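Side-chain contacts in 3-phytase (Klebsiella pneumoniae, PDB 2WNH), which probably hydrolyses phytate (inositol hexakisphosphate) by releasing its 3-phosphate, as a member of the histidine acid phosphatase family: residues B[268-273]-B[321-326]; B[274-279]-B[379-384]; B[334-339]-B[386-391]; B[296-301]-B[313-318]; B[110-115]-B[282-287]. The protein carries 3 engineered substitutions. One frame throughout, in Å; residues are numbered along the deposited sequence. Where two conformers were deposited one is given.

Contact 1 (B[268-273]-B[321-326]); sequences NAMLDG and LVLERW
The alpha/beta domain of this histidine phosphatase lays helix 256-274 on the central mixed sheet, and Met270, Leu271, Leu321 and Leu323 form its junction with strand 320-328. The two segments run nearly parallel, their directions differing by 25°, with the axes 9.5 Å apart at closest approach. One methyl does much of the work: Leu323 CD1 approaches Met270 O at 3.8 Å, sits 4.1 Å from Met270 CB and meets Leu271 CD2 at 4.2 Å. A bend at chi3 (69°) turns the thioether of Met270, bringing CE within 4.4 Å of Leu321 CD2. Met270 also touches Leu22, so its side chain bears on strand 14-24 as well. Near the helix end a single water takes over the joining: Arg325 NH1 donates to it at 3.1 Å, with the water in the guanidinium plane, and the water gives a weak bond to Gly273 O. Arg325 is held from elsewhere as well, through a salt bridge to Glu17 and a hydrogen bond from NH1 to Val274 O. With no direct hydrogen bond between the segments, the middle of the junction rests on buried apolar packing, whereas the polar link is confined to its arginine end.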
# COMPACT_ATOMS: atom_id res chain seq x y z
N ASN B 268 -40.37 6.95 7.95
CA ASN B 268 -40.50 6.55 9.35
C ASN B 268 -39.32 5.68 9.85
O ASN B 268 -38.80 5.90 10.98
CB ASN B 268 -41.82 5.83 9.59
CG ASN B 268 -42.07 5.58 11.05
OD1 ASN B 268 -42.10 6.52 11.86
ND2 ASN B 268 -42.22 4.32 11.41
N ALA B 269 -38.95 4.69 9.03
CA ALA B 269 -37.83 3.78 9.32
C ALA B 269 -36.52 4.54 9.43
O ALA B 269 -35.67 4.25 10.31
CB ALA B 269 -37.73 2.69 8.26
N MET B 270 -36.34 5.52 8.55
CA MET B 270 -35.12 6.35 8.53
C MET B 270 -35.01 7.26 9.74
O MET B 270 -33.94 7.37 10.33
CB MET B 270 -35.04 7.17 7.22
CG MET B 270 -34.72 6.33 5.98
SD MET B 270 -34.90 7.31 4.48
CE MET B 270 -33.55 8.48 4.61
N LEU B 271 -36.11 7.94 10.10
CA LEU B 271 -36.10 8.80 11.30
C LEU B 271 -35.90 8.00 12.61
O LEU B 271 -35.13 8.41 13.48
CB LEU B 271 -37.39 9.63 11.41
CG LEU B 271 -37.63 10.64 10.28
CD1 LEU B 271 -39.02 11.18 10.42
CD2 LEU B 271 -36.56 11.75 10.33
N ASP B 272 -36.56 6.85 12.72
CA ASP B 272 -36.34 5.94 13.83
C ASP B 272 -34.90 5.43 13.82
O ASP B 272 -34.28 5.27 14.87
CB ASP B 272 -37.31 4.76 13.75
CG ASP B 272 -38.69 5.11 14.30
OD1 ASP B 272 -38.85 6.21 14.89
OD2 ASP B 272 -39.61 4.27 14.16
N GLY B 273 -34.36 5.21 12.62
CA GLY B 273 -32.99 4.70 12.52
C GLY B 273 -31.91 5.67 12.98
O GLY B 273 -30.82 5.25 13.34
N LEU B 321 -29.58 10.54 -0.05
CA LEU B 321 -30.14 11.38 1.00
C LEU B 321 -29.53 10.87 2.31
O LEU B 321 -29.56 9.66 2.59
CB LEU B 321 -31.67 11.20 1.00
CG LEU B 321 -32.49 12.09 1.91
CD1 LEU B 321 -32.24 13.57 1.62
CD2 LEU B 321 -33.96 11.74 1.64
N VAL B 322 -28.99 11.78 3.10
CA VAL B 322 -28.31 11.38 4.34
C VAL B 322 -28.89 12.10 5.55
O VAL B 322 -29.06 13.33 5.52
CB VAL B 322 -26.78 11.64 4.27
CG1 VAL B 322 -26.12 11.21 5.61
CG2 VAL B 322 -26.14 10.90 3.09
N LEU B 323 -29.10 11.34 6.63
CA LEU B 323 -29.34 11.93 7.96
C LEU B 323 -28.15 11.56 8.86
O LEU B 323 -27.78 10.39 8.94
CB LEU B 323 -30.59 11.32 8.58
CG LEU B 323 -31.86 11.28 7.73
CD1 LEU B 323 -32.97 10.53 8.50
CD2 LEU B 323 -32.29 12.68 7.34
N GLU B 324 -27.60 12.56 9.54
CA GLU B 324 -26.52 12.35 10.51
C GLU B 324 -26.90 12.87 11.89
O GLU B 324 -27.29 14.03 12.02
CB GLU B 324 -25.25 13.09 10.05
CG GLU B 324 -24.53 12.45 8.84
CD GLU B 324 -23.41 13.33 8.27
OE1 GLU B 324 -23.22 14.50 8.71
OE2 GLU B 324 -22.71 12.87 7.33
N ARG B 325 -26.73 12.04 12.92
CA ARG B 325 -26.85 12.52 14.31
C ARG B 325 -25.49 12.90 14.84
O ARG B 325 -24.57 12.09 14.85
CB ARG B 325 -27.47 11.44 15.22
CG ARG B 325 -27.84 12.02 16.60
CD ARG B 325 -28.49 10.97 17.46
NE ARG B 325 -27.54 10.07 18.10
CZ ARG B 325 -27.49 8.75 17.89
NH1 ARG B 325 -28.30 8.17 17.00
NH2 ARG B 325 -26.60 8.02 18.55
N TRP B 326 -25.39 14.16 15.27
CA TRP B 326 -24.19 14.75 15.84
C TRP B 326 -24.42 15.11 17.29
O TRP B 326 -25.54 15.35 17.72
CB TRP B 326 -23.82 16.03 15.09
CG TRP B 326 -23.27 15.78 13.70
CD1 TRP B 326 -23.99 15.57 12.54
CD2 TRP B 326 -21.88 15.71 13.33
NE1 TRP B 326 -23.13 15.39 11.48
CE2 TRP B 326 -21.84 15.47 11.93
CE3 TRP B 326 -20.68 15.84 14.04
CZ2 TRP B 326 -20.62 15.34 11.22
CZ3 TRP B 326 -19.46 15.71 13.33
CH2 TRP B 326 -19.45 15.48 11.94
O HOH W 1 -29.00 5.27 16.20

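Contact 2 (B[274-279]-B[379-384]); sequences VKPEAS and CPFQAA. Engineered in segment 274-279: Ser279 (natural residue Asn).
The Phe381 ring presents its CZ end to residues 274-276: Lys275 CG lies at its edge, in the ring plane, while Val274 O, Lys275 CA and Pro276 CD approach obliquely. The edge contact, Lys275 CG to Phe381 CZ, measures 3.8 Å, and the lysine chain crosses the phenylalanine side chain at about a right angle. Val274 CG1 passes alongside, 4.1 Å from Phe381 CZ, the two side chains running in opposite directions. Closer still is the backbone, with Val274 O 3.6 Å from Phe381 CZ. Phe381 points across to the loop because its CG stands opposite the backbone N (chi1 -175°), at the start of helix 381-388 just after the N-cap residue Pro380. On the other side a type II turn from Lys275 to Ala278 follows helix 256-274, and Pro276 adds CD at 4.4 Å from Phe381 CZ. The polar end of the lysine finds its partner elsewhere, NZ forming a salt bridge with Asp272. Lys275 is thus used in two ways: its methylene chain gives the buried ring an apolar surface while its ammonium pairs with the aspartate, at a border where Lys275 and Pro276 are partly exposed.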
# COMPACT_ATOMS: atom_id res chain seq x y z
N VAL B 274 -32.18 6.98 12.93
CA VAL B 274 -31.19 8.00 13.29
C VAL B 274 -31.30 8.40 14.77
O VAL B 274 -30.46 9.10 15.31
CB VAL B 274 -31.25 9.25 12.34
CG1 VAL B 274 -32.42 10.19 12.73
CG2 VAL B 274 -29.90 9.99 12.34
N LYS B 275 -32.38 7.96 15.40
CA LYS B 275 -32.58 8.15 16.82
C LYS B 275 -31.69 7.21 17.61
O LYS B 275 -31.36 6.11 17.15
CB LYS B 275 -34.03 7.93 17.19
CG LYS B 275 -34.92 9.06 16.78
CD LYS B 275 -36.35 8.73 17.14
CE LYS B 275 -37.28 9.71 16.47
NZ LYS B 275 -38.52 9.02 16.03
N PRO B 276 -31.29 7.64 18.82
CA PRO B 276 -30.59 6.68 19.65
C PRO B 276 -31.51 5.48 19.92
O PRO B 276 -32.73 5.56 19.75
CB PRO B 276 -30.29 7.47 20.93
CG PRO B 276 -30.27 8.90 20.48
CD PRO B 276 -31.40 8.95 19.49
N GLU B 277 -30.92 4.36 20.28
CA GLU B 277 -31.66 3.15 20.65
C GLU B 277 -32.26 2.42 19.43
O GLU B 277 -33.07 1.51 19.58
CB GLU B 277 -32.70 3.42 21.77
CG GLU B 277 -32.39 4.56 22.80
CD GLU B 277 -30.96 4.54 23.43
OE1 GLU B 277 -30.14 3.62 23.17
OE2 GLU B 277 -30.66 5.48 24.21
N ALA B 278 -31.84 2.82 18.22
CA ALA B 278 -32.25 2.13 16.99
C ALA B 278 -31.75 0.70 16.95
O ALA B 278 -30.67 0.40 17.48
CB ALA B 278 -31.73 2.88 15.79
N SER B 279 -32.52 -0.18 16.32
CA SER B 279 -32.04 -1.51 15.93
C SER B 279 -31.99 -1.56 14.40
O SER B 279 -32.97 -1.18 13.73
CB SER B 279 -32.95 -2.62 16.46
OG SER B 279 -32.58 -3.87 15.89
N CYS B 379 -28.98 20.92 13.21
CA CYS B 379 -30.31 21.33 13.64
C CYS B 379 -30.68 20.64 14.96
O CYS B 379 -30.53 19.41 15.07
CB CYS B 379 -31.32 20.96 12.54
SG CYS B 379 -30.92 21.76 10.95
N PRO B 380 -31.16 21.40 15.97
CA PRO B 380 -31.57 20.72 17.21
C PRO B 380 -32.38 19.47 16.92
O PRO B 380 -33.38 19.51 16.18
CB PRO B 380 -32.38 21.81 17.94
CG PRO B 380 -31.66 23.06 17.54
CD PRO B 380 -31.34 22.86 16.08
N PHE B 381 -31.97 18.36 17.52
CA PHE B 381 -32.37 17.03 17.07
C PHE B 381 -33.89 16.79 17.12
O PHE B 381 -34.47 16.43 16.09
CB PHE B 381 -31.63 15.93 17.87
CG PHE B 381 -31.92 14.54 17.39
CD1 PHE B 381 -31.17 13.99 16.34
CD2 PHE B 381 -32.92 13.76 17.97
CE1 PHE B 381 -31.42 12.68 15.87
CE2 PHE B 381 -33.18 12.46 17.53
CZ PHE B 381 -32.44 11.92 16.47
N GLN B 382 -34.54 16.99 18.28
CA GLN B 382 -35.98 16.67 18.38
C GLN B 382 -36.86 17.52 17.46
O GLN B 382 -37.77 17.01 16.80
CB GLN B 382 -36.49 16.77 19.82
CG GLN B 382 -37.90 16.18 19.98
CD GLN B 382 -38.05 14.83 19.29
OE1 GLN B 382 -37.32 13.88 19.62
NE2 GLN B 382 -38.97 14.73 18.32
N ALA B 383 -36.60 18.83 17.44
CA ALA B 383 -37.32 19.74 16.56
C ALA B 383 -37.14 19.38 15.08
O ALA B 383 -38.05 19.61 14.28
CB ALA B 383 -36.86 21.18 16.80
N ALA B 384 -35.96 18.87 14.71
CA ALA B 384 -35.71 18.48 13.33
C ALA B 384 -36.52 17.24 12.97
O ALA B 384 -37.19 17.19 11.92
CB ALA B 384 -34.22 18.25 13.11

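Contact 3 (B[334-339]-B[386-391]); sequences RYLRVY and TALGQR
Gln390 NE2 donates to Ala387 O at 2.9 Å with an N-H...O angle of 157°, where helix 381-388, which packs on strand 334-342 of the mixed sheet of the histidine phosphatase fold, gives way to a turn. The carbonyl lone pair is met in the carbonyl plane, with only a weak second bond from Gln390 N. Folding back in this way, the glutamine side chain occupies a carbonyl near the helix end. The next residue, Leu388, turns its side chain to strand 334-342 and makes the contact proper. With CG opposite the carbonyl carbon (chi1 -70°), the leucine extends toward the strand. Its CD1 meets Leu336 CD2 tip to tip at 3.6 Å, and Val338, whose side chain slides past in the opposite direction, brings CG2 to 3.8 Å from the same Leu388 CD1. Thus a single methyl is wedged against two residues that alternate along the strand on the same sheet face. Met301 of helix 291-301 touches both Val338 and Leu388, and Trp365 touches Leu388, so the three apolar groups lie in a larger buried cluster. The alternate residues Arg337 and Tyr339 take the other face of the strand, where Arg337 forms salt bridges with Glu324 and Glu364. There the two flat groups overlap near their rims, with Tyr339 CE1 3.3 Å above the guanidinium plane of Arg337.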
# COMPACT_ATOMS: atom_id res chain seq x y z
N ARG B 334 -27.80 16.85 21.31
CA ARG B 334 -27.83 16.21 20.00
C ARG B 334 -28.48 17.09 18.92
O ARG B 334 -29.40 17.89 19.19
CB ARG B 334 -28.51 14.85 20.08
CG ARG B 334 -27.62 13.84 20.80
CD ARG B 334 -28.38 12.61 21.18
NE ARG B 334 -27.45 11.50 21.35
CZ ARG B 334 -27.64 10.48 22.19
NH1 ARG B 334 -28.72 10.45 22.99
NH2 ARG B 334 -26.75 9.49 22.26
N TYR B 335 -27.94 16.92 17.71
CA TYR B 335 -28.32 17.68 16.53
C TYR B 335 -28.47 16.73 15.35
O TYR B 335 -27.92 15.65 15.36
CB TYR B 335 -27.24 18.70 16.19
CG TYR B 335 -27.18 19.84 17.17
CD1 TYR B 335 -26.55 19.68 18.41
CD2 TYR B 335 -27.76 21.08 16.86
CE1 TYR B 335 -26.49 20.74 19.33
CE2 TYR B 335 -27.71 22.14 17.77
CZ TYR B 335 -27.08 21.95 19.00
OH TYR B 335 -27.02 22.98 19.91
N LEU B 336 -29.22 17.16 14.34
CA LEU B 336 -29.38 16.41 13.12
C LEU B 336 -28.84 17.25 11.95
O LEU B 336 -29.03 18.46 11.92
CB LEU B 336 -30.86 16.08 12.92
CG LEU B 336 -31.22 15.14 11.78
CD1 LEU B 336 -30.72 13.73 12.09
CD2 LEU B 336 -32.73 15.15 11.53
N ARG B 337 -28.14 16.58 11.03
CA ARG B 337 -27.77 17.16 9.74
C ARG B 337 -28.46 16.35 8.66
O ARG B 337 -28.50 15.11 8.73
CB ARG B 337 -26.24 17.10 9.58
CG ARG B 337 -25.75 17.61 8.26
CD ARG B 337 -24.25 17.69 8.25
NE ARG B 337 -23.78 18.18 6.97
CZ ARG B 337 -22.84 17.60 6.24
NH1 ARG B 337 -22.28 16.46 6.66
NH2 ARG B 337 -22.48 18.15 5.10
N VAL B 338 -29.01 17.04 7.65
CA VAL B 338 -29.81 16.37 6.62
C VAL B 338 -29.34 16.93 5.29
O VAL B 338 -29.31 18.15 5.11
CB VAL B 338 -31.32 16.69 6.81
CG1 VAL B 338 -32.13 16.03 5.71
CG2 VAL B 338 -31.78 16.22 8.17
N TYR B 339 -28.95 16.07 4.36
CA TYR B 339 -28.49 16.60 3.07
C TYR B 339 -28.69 15.63 1.93
O TYR B 339 -28.94 14.44 2.14
CB TYR B 339 -27.02 17.06 3.13
CG TYR B 339 -26.02 16.01 3.53
CD1 TYR B 339 -25.73 15.78 4.87
CD2 TYR B 339 -25.34 15.27 2.56
CE1 TYR B 339 -24.80 14.83 5.24
CE2 TYR B 339 -24.38 14.31 2.92
CZ TYR B 339 -24.14 14.09 4.27
OH TYR B 339 -23.19 13.18 4.70
N THR B 386 -39.27 16.20 14.40
CA THR B 386 -40.68 16.59 14.37
C THR B 386 -41.05 17.27 13.06
O THR B 386 -42.07 16.94 12.45
CB THR B 386 -41.03 17.51 15.54
OG1 THR B 386 -40.82 16.79 16.77
CG2 THR B 386 -42.51 17.97 15.48
N ALA B 387 -40.23 18.23 12.64
CA ALA B 387 -40.48 18.93 11.39
C ALA B 387 -40.42 18.01 10.17
O ALA B 387 -41.29 18.07 9.29
CB ALA B 387 -39.52 20.11 11.22
N LEU B 388 -39.43 17.13 10.14
CA LEU B 388 -39.26 16.23 9.00
C LEU B 388 -40.37 15.18 8.90
O LEU B 388 -40.65 14.66 7.81
CB LEU B 388 -37.90 15.53 9.05
CG LEU B 388 -36.71 16.46 8.77
CD1 LEU B 388 -35.41 15.77 9.23
CD2 LEU B 388 -36.59 16.90 7.32
N GLY B 389 -40.98 14.86 10.04
CA GLY B 389 -41.99 13.81 10.10
C GLY B 389 -43.44 14.26 10.00
O GLY B 389 -44.34 13.42 10.04
N GLN B 390 -43.67 15.57 9.85
CA GLN B 390 -45.03 16.15 9.89
C GLN B 390 -46.02 15.56 8.90
O GLN B 390 -47.22 15.53 9.17
CB GLN B 390 -45.00 17.63 9.53
CG GLN B 390 -44.35 18.55 10.48
CD GLN B 390 -44.27 19.93 9.87
OE1 GLN B 390 -45.27 20.65 9.79
NE2 GLN B 390 -43.07 20.31 9.38
N ARG B 391 -45.53 15.17 7.72
CA ARG B 391 -46.38 14.75 6.62
C ARG B 391 -46.53 13.25 6.57
O ARG B 391 -47.21 12.74 5.68
CB ARG B 391 -45.83 15.24 5.27
CG ARG B 391 -45.91 16.75 5.05
CD ARG B 391 -45.15 17.17 3.79
NE ARG B 391 -45.69 18.41 3.24
CZ ARG B 391 -45.41 18.90 2.03
NH1 ARG B 391 -44.56 18.29 1.22
NH2 ARG B 391 -45.99 20.03 1.64

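Contact 4 (B[296-301]-B[313-318]); sequences MVRTLM and GNIPPG
Arg298 and Ile315 approach each other from opposite directions, and the guanidinium of Arg298 turns its edge to the backbone of Gly313. The arginine belongs to helix 291-301 of the histidine phosphatase fold, and its partners to the loop leading from that helix to strand 320-328. The first torsion sets CG of Arg298 between its own backbone N and carbonyl carbon (chi1 59°), and a further bend at chi2 (95°) sends the chain out toward the loop. The result is a forked but unequal grip on one oxygen. Arg298 NH1 donates to Gly313 O at 2.8 Å with an N-H...O angle of 162°, on a lone pair and in both the guanidinium and the carbonyl planes; the second branch, Arg298 NH2 to Gly313 O at 3.2 Å, is weak. NH2 has a stronger engagement elsewhere, a salt bridge to Asp254, which is also hydrogen-bonded to Thr299 OG1. The same aspartate therefore steadies the arginine's second branch and the neighbouring threonine. The loop continues toward the family's RHGxRxP signature: Ile315 O is hydrogen-bonded to Arg24 and Gly318 to the backbone of His25, so the farther part of the loop borders that signature. Beside the polar grip, Ile315 comes in obliquely, its CD1 methyl 4.0 Å from Arg298 NH2, while Gly313 CA lies 3.4 Å from Arg298 NH1.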
# COMPACT_ATOMS: atom_id res chain seq x y z
N MET B 296 -40.17 10.27 -2.98
CA MET B 296 -41.28 10.26 -2.01
C MET B 296 -40.83 10.72 -0.63
O MET B 296 -41.50 11.53 0.02
CB MET B 296 -41.94 8.90 -1.98
CG MET B 296 -42.72 8.63 -3.26
SD MET B 296 -43.50 7.01 -3.28
CE MET B 296 -42.13 5.89 -3.05
N VAL B 297 -39.69 10.20 -0.18
CA VAL B 297 -39.13 10.62 1.10
C VAL B 297 -38.86 12.13 1.18
O VAL B 297 -39.26 12.78 2.16
CB VAL B 297 -37.89 9.79 1.45
CG1 VAL B 297 -37.24 10.35 2.73
CG2 VAL B 297 -38.30 8.33 1.64
N ARG B 298 -38.19 12.71 0.18
CA ARG B 298 -37.90 14.14 0.23
C ARG B 298 -39.19 14.96 0.16
O ARG B 298 -39.26 16.03 0.75
CB ARG B 298 -36.87 14.60 -0.83
CG ARG B 298 -37.25 14.33 -2.28
CD ARG B 298 -37.92 15.53 -2.98
NE ARG B 298 -38.30 15.15 -4.35
CZ ARG B 298 -37.45 15.14 -5.38
NH1 ARG B 298 -36.18 15.49 -5.18
NH2 ARG B 298 -37.84 14.77 -6.61
N THR B 299 -40.19 14.47 -0.56
CA THR B 299 -41.50 15.16 -0.55
C THR B 299 -42.11 15.22 0.85
O THR B 299 -42.55 16.29 1.30
CB THR B 299 -42.45 14.59 -1.63
OG1 THR B 299 -41.96 15.02 -2.90
CG2 THR B 299 -43.88 15.10 -1.45
N LEU B 300 -42.10 14.09 1.55
CA LEU B 300 -42.61 14.04 2.93
C LEU B 300 -41.80 14.92 3.86
O LEU B 300 -42.33 15.56 4.79
CB LEU B 300 -42.70 12.59 3.43
CG LEU B 300 -43.68 11.67 2.69
CD1 LEU B 300 -43.57 10.29 3.27
CD2 LEU B 300 -45.09 12.21 2.79
N MET B 301 -40.49 15.00 3.61
CA MET B 301 -39.59 15.91 4.36
C MET B 301 -39.82 17.37 4.04
O MET B 301 -39.32 18.24 4.76
CB MET B 301 -38.12 15.56 4.10
CG MET B 301 -37.69 14.19 4.60
SD MET B 301 -36.08 13.72 3.88
CE MET B 301 -34.97 14.33 5.14
N GLY B 313 -34.72 19.17 -7.86
CA GLY B 313 -35.08 17.87 -7.33
C GLY B 313 -34.51 16.65 -8.01
O GLY B 313 -34.85 15.52 -7.60
N ASN B 314 -33.67 16.85 -9.03
CA ASN B 314 -33.10 15.73 -9.80
C ASN B 314 -32.35 14.77 -8.87
O ASN B 314 -31.67 15.22 -7.94
CB ASN B 314 -32.15 16.24 -10.89
CG ASN B 314 -31.67 15.13 -11.79
OD1 ASN B 314 -30.70 14.43 -11.47
ND2 ASN B 314 -32.33 14.96 -12.92
N ILE B 315 -32.53 13.47 -9.10
CA ILE B 315 -31.88 12.42 -8.32
C ILE B 315 -30.95 11.58 -9.24
O ILE B 315 -31.40 10.63 -9.90
CB ILE B 315 -32.96 11.51 -7.62
CG1 ILE B 315 -33.92 12.33 -6.75
CG2 ILE B 315 -32.31 10.36 -6.80
CD1 ILE B 315 -35.34 11.69 -6.64
N PRO B 316 -29.66 11.95 -9.33
CA PRO B 316 -28.70 11.23 -10.18
C PRO B 316 -28.38 9.82 -9.73
O PRO B 316 -28.57 9.45 -8.56
CB PRO B 316 -27.43 12.11 -10.08
CG PRO B 316 -27.96 13.49 -9.74
CD PRO B 316 -29.05 13.15 -8.73
N PRO B 317 -27.88 8.98 -10.66
CA PRO B 317 -27.47 7.63 -10.24
C PRO B 317 -26.39 7.68 -9.15
O PRO B 317 -25.47 8.53 -9.22
CB PRO B 317 -26.89 7.03 -11.53
CG PRO B 317 -26.58 8.24 -12.40
CD PRO B 317 -27.68 9.21 -12.09
N GLY B 318 -26.52 6.80 -8.17
CA GLY B 318 -25.61 6.72 -7.03
C GLY B 318 -25.66 7.93 -6.10
O GLY B 318 -24.81 8.07 -5.23

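Contact 5 (B[110-115]-B[282-287]); sequences DGAFPG and VRWLLL
Ala112, Phe113 and Trp284 meet by apolar contact, with an aliphatic and an aromatic part. In the aliphatic part the methyl of Ala112 comes at the six-membered edge of the indole, near its plane, with CB 3.9 Å from Trp284 CH2 and 4.1 Å from Trp284 CZ3. The same CB also lies over one face of the Phe113 ring, 3.7 Å above its plane and displaced toward the rim. In the aromatic part Phe113 CZ lies 3.8 Å from Trp284 CZ3; the rings meet obliquely, and the side chains slide past each other. The first torsion of Trp284 (-178°) extends the indole from the strand toward the helix end. Among polar interactions, Trp284 NE1 donates to Glu21 OE1 and so ties the far side of the indole to strand 14-24, while Ala112 O accepts from Arg76. Two neighbouring subunits border the region: Asp110 is hydrogen-bonded to His59 of a second subunit, and Arg283 to the Pro10 carbonyl of a third. Within the chain, the contact closes the end of helix 99-112 against strand 284-289, where strand 91-95, through Ile91 on both rings, and helix 58-77, through Arg76 and Glu71, complete the surroundings.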
# COMPACT_ATOMS: atom_id res chain seq x y z
N ASP B 110 -17.67 -2.14 -1.09
CA ASP B 110 -16.43 -2.46 -1.84
C ASP B 110 -15.47 -1.26 -1.83
O ASP B 110 -14.28 -1.41 -1.56
CB ASP B 110 -16.83 -2.82 -3.30
CG ASP B 110 -15.80 -3.70 -4.03
OD1 ASP B 110 -14.74 -4.07 -3.50
OD2 ASP B 110 -16.10 -4.04 -5.20
N GLY B 111 -16.00 -0.06 -2.07
CA GLY B 111 -15.21 1.18 -2.02
C GLY B 111 -14.88 1.61 -0.60
O GLY B 111 -13.73 1.97 -0.28
N ALA B 112 -15.90 1.61 0.26
CA ALA B 112 -15.74 2.15 1.62
C ALA B 112 -14.80 1.33 2.48
O ALA B 112 -14.14 1.89 3.34
CB ALA B 112 -17.10 2.31 2.33
N PHE B 113 -14.75 0.01 2.26
CA PHE B 113 -13.93 -0.91 3.06
C PHE B 113 -13.10 -1.79 2.15
O PHE B 113 -13.45 -2.95 1.91
CB PHE B 113 -14.87 -1.76 3.94
CG PHE B 113 -15.82 -0.92 4.78
CD1 PHE B 113 -15.35 -0.25 5.92
CD2 PHE B 113 -17.16 -0.80 4.42
CE1 PHE B 113 -16.23 0.53 6.70
CE2 PHE B 113 -18.05 -0.02 5.17
CZ PHE B 113 -17.60 0.64 6.32
N PRO B 114 -12.04 -1.22 1.57
CA PRO B 114 -11.28 -1.93 0.50
C PRO B 114 -10.82 -3.34 0.89
O PRO B 114 -10.15 -3.52 1.91
CB PRO B 114 -10.09 -1.01 0.25
CG PRO B 114 -10.64 0.39 0.60
CD PRO B 114 -11.48 0.11 1.84
N GLY B 115 -11.22 -4.33 0.09
CA GLY B 115 -10.81 -5.73 0.26
C GLY B 115 -11.36 -6.44 1.48
O GLY B 115 -10.91 -7.52 1.83
N VAL B 282 -25.87 0.14 14.93
CA VAL B 282 -24.75 0.28 13.99
C VAL B 282 -24.35 1.76 13.84
O VAL B 282 -25.14 2.65 14.12
CB VAL B 282 -25.08 -0.33 12.59
CG1 VAL B 282 -25.22 -1.86 12.68
CG2 VAL B 282 -26.32 0.33 11.99
N ARG B 283 -23.12 2.01 13.39
CA ARG B 283 -22.67 3.39 13.14
C ARG B 283 -23.26 4.00 11.87
O ARG B 283 -23.44 5.20 11.78
CB ARG B 283 -21.14 3.46 13.06
CG ARG B 283 -20.42 3.05 14.36
CD ARG B 283 -20.73 4.03 15.50
NE ARG B 283 -20.24 3.61 16.83
CZ ARG B 283 -19.07 3.96 17.38
NH1 ARG B 283 -18.19 4.73 16.74
NH2 ARG B 283 -18.79 3.52 18.61
N TRP B 284 -23.53 3.13 10.89
CA TRP B 284 -23.98 3.53 9.55
C TRP B 284 -25.04 2.55 9.05
O TRP B 284 -24.76 1.36 8.89
CB TRP B 284 -22.73 3.59 8.65
CG TRP B 284 -22.87 4.01 7.23
CD1 TRP B 284 -23.97 4.53 6.59
CD2 TRP B 284 -21.82 3.95 6.26
NE1 TRP B 284 -23.65 4.78 5.25
CE2 TRP B 284 -22.34 4.42 5.04
CE3 TRP B 284 -20.47 3.53 6.32
CZ2 TRP B 284 -21.55 4.50 3.87
CZ3 TRP B 284 -19.69 3.61 5.16
CH2 TRP B 284 -20.24 4.08 3.94
N LEU B 285 -26.27 3.06 8.83
CA LEU B 285 -27.35 2.27 8.23
C LEU B 285 -27.40 2.74 6.80
O LEU B 285 -27.56 3.93 6.55
CB LEU B 285 -28.69 2.56 8.92
CG LEU B 285 -29.93 1.83 8.37
CD1 LEU B 285 -29.78 0.32 8.52
CD2 LEU B 285 -31.21 2.35 9.12
N LEU B 286 -27.23 1.80 5.89
CA LEU B 286 -27.17 2.13 4.47
C LEU B 286 -28.28 1.34 3.75
O LEU B 286 -28.30 0.10 3.76
CB LEU B 286 -25.77 1.78 3.91
CG LEU B 286 -25.63 1.86 2.38
CD1 LEU B 286 -25.94 3.28 1.90
CD2 LEU B 286 -24.21 1.46 1.92
N LEU B 287 -29.20 2.11 3.16
CA LEU B 287 -30.35 1.60 2.42
C LEU B 287 -30.15 1.94 0.95
O LEU B 287 -29.83 3.08 0.61
CB LEU B 287 -31.63 2.26 2.92
CG LEU B 287 -31.88 2.25 4.43
CD1 LEU B 287 -33.20 2.98 4.73
CD2 LEU B 287 -31.92 0.82 4.97

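In the fold
Contacts 1, 2 and 3 form a tight group, their centres 7 to 8 Å apart, in which helices 256-274 and 381-388 meet strands 320-328 and 334-342, neighbours in the mixed sheet. Contacts 2 and 3 share helix 381-388, and contacts 1 and 2 also touch directly. Contact 4 lies about 15 Å, centre to centre, from contacts 1 and 3, joined to both through Met301 and nested along the chain inside the loop that contact 1 closes. Contact 5, about 16 Å from contact 1 between centres, touches it through Leu287 and Met270. Segments of contacts 1, 2 and 5 alternate in sequence, so distant parts of the chain are interlocked around one sheet.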